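Local coordinates for dodecin (Thermus thermophilus, PDB 2UX9), which binds and sequesters flavins such as FMN and FAD, and also coenzyme A, in a hollow dodecameric shell, probably serving as a cofactor store, at residues S14-G17 with L18-I22. The protein carries 1 engineered substitution. Numbering follows the deposited sequence.
Sequences SEEG and LEAAI
Gly17 hands the chain over to Leu18 at the start of helix 18-32, and the turn 14-17 is a compact example of how a strand can be tied to the first turn of the helix that follows it. Gly17 holds the N-cap position, with an extended backbone. Leu18 sends its side chain away from the turn, to pack on Tyr56 and Ile44 of the sheet and on Leu18 of neighbouring subunits. Glu19 reaches across a subunit interface: its OE2 accepts a hydrogen bond from the backbone N of Leu18 of a neighbouring subunit, so the first turn also joins neighbouring subunits. Ala20 turns its methyl group back to the loop, where its CB meets Ser14 OG at 3.3 Å and, more loosely, Glu16 OE1 at 3.9 Å. With OG anti to the backbone N (chi1 180°), Ser14 offers that oxygen to Glu16 N, 3.0 Å from Ser14 OG and nearly in line at 163°, which makes an ST turn. Ala21 closes the helical turn: its N donates to Gly17 O at 3.1 Å, a bent bond of 145°, and the same N lies 3.6 Å from Ser14 CB. An alanine in place of Ser14 would keep the CB packing but would probably leave Glu16 N without its acceptor and the bend less firmly set. Two polar bonds thus share the work: the one to the Ser14 hydroxyl steadies the bend of the loop, the one to the Gly17 carbonyl ties the loop to the helix's first turn, while the Ala20 methyl and Ser14 CB allow the end of strand 4-14 to lie close against the helix start.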
loop_
_atom_site.group_PDB
_atom_site.type_symbol
_atom_site.label_atom_id
_atom_site.label_comp_id
_atom_site.label_asym_id
_atom_site.label_seq_id
_atom_site.Cartn_x
_atom_site.Cartn_y
_atom_site.Cartn_z
ATOM N N SER C 14 -10.463 -4.249 -24.423
ATOM C CA SER C 14 -10.569 -3.737 -25.781
ATOM C C SER C 14 -9.231 -3.807 -26.472
ATOM O O SER C 14 -8.202 -3.611 -25.840
ATOM C CB SER C 14 -11.051 -2.295 -25.790
ATOM O OG SER C 14 -11.140 -1.834 -27.134
ATOM N N GLU C 15 -9.246 -4.066 -27.775
ATOM C CA GLU C 15 -8.030 -3.979 -28.565
ATOM C C GLU C 15 -7.683 -2.518 -28.879
ATOM O O GLU C 15 -6.554 -2.222 -29.264
ATOM C CB GLU C 15 -8.170 -4.758 -29.879
ATOM C CG GLU C 15 -8.429 -6.243 -29.682
ATOM C CD GLU C 15 -8.365 -7.043 -30.970
ATOM O OE1 GLU C 15 -8.499 -6.443 -32.057
ATOM O OE2 GLU C 15 -8.185 -8.280 -30.895
ATOM N N GLU C 16 -8.647 -1.614 -28.712
ATOM C CA GLU C 16 -8.496 -0.237 -29.207
ATOM C C GLU C 16 -7.749 0.683 -28.243
ATOM O O GLU C 16 -6.946 1.504 -28.662
ATOM C CB GLU C 16 -9.864 0.388 -29.476
ATOM C CG GLU C 16 -10.783 -0.347 -30.431
ATOM C CD GLU C 16 -12.184 0.270 -30.447
ATOM O OE1 GLU C 16 -12.300 1.498 -30.232
ATOM O OE2 GLU C 16 -13.172 -0.468 -30.653
ATOM N N GLY C 17 -8.046 0.584 -26.952
ATOM C CA GLY C 17 -7.410 1.437 -25.967
ATOM C C GLY C 17 -8.063 1.357 -24.612
ATOM O O GLY C 17 -8.967 0.559 -24.389
ATOM N N LEU C 18 -7.614 2.233 -23.723
ATOM C CA LEU C 18 -8.011 2.213 -22.331
ATOM C C LEU C 18 -9.441 2.694 -22.133
ATOM O O LEU C 18 -10.220 2.077 -21.406
ATOM C CB LEU C 18 -7.049 3.066 -21.514
ATOM C CG LEU C 18 -5.600 2.584 -21.505
ATOM C CD1 LEU C 18 -4.709 3.602 -20.832
ATOM C CD2 LEU C 18 -5.490 1.240 -20.793
ATOM N N GLU C 19 -9.778 3.797 -22.783
ATOM C CA GLU C 19 -11.139 4.339 -22.708
ATOM C C GLU C 19 -12.129 3.324 -23.253
ATOM O O GLU C 19 -13.177 3.115 -22.665
ATOM C CB GLU C 19 -11.257 5.660 -23.482
ATOM C CG GLU C 19 -10.580 6.863 -22.830
ATOM C CD GLU C 19 -9.091 6.980 -23.118
ATOM O OE1 GLU C 19 -8.497 6.092 -23.748
ATOM O OE2 GLU C 19 -8.485 7.989 -22.715
ATOM N N ALA C 20 -11.783 2.677 -24.362
ATOM C CA ALA C 20 -12.668 1.678 -24.949
ATOM C C ALA C 20 -12.870 0.501 -23.993
ATOM O O ALA C 20 -13.971 -0.045 -23.919
ATOM C CB ALA C 20 -12.119 1.196 -26.298
ATOM N N ALA C 21 -11.830 0.109 -23.265
ATOM C CA ALA C 21 -11.960 -0.998 -22.317
ATOM C C ALA C 21 -12.867 -0.614 -21.144
ATOM O O ALA C 21 -13.744 -1.385 -20.732
ATOM C CB ALA C 21 -10.593 -1.426 -21.821
ATOM N N ILE C 22 -12.689 0.601 -20.630
ATOM C CA ILE C 22 -13.573 1.103 -19.582
ATOM C C ILE C 22 -15.015 1.141 -20.093
ATOM O O ILE C 22 -15.938 0.682 -19.425
ATOM C CB ILE C 22 -13.128 2.501 -19.125
ATOM C CG1 ILE C 22 -11.774 2.408 -18.407
ATOM C CG2 ILE C 22 -14.177 3.128 -18.216
ATOM C CD1 ILE C 22 -11.083 3.743 -18.191
#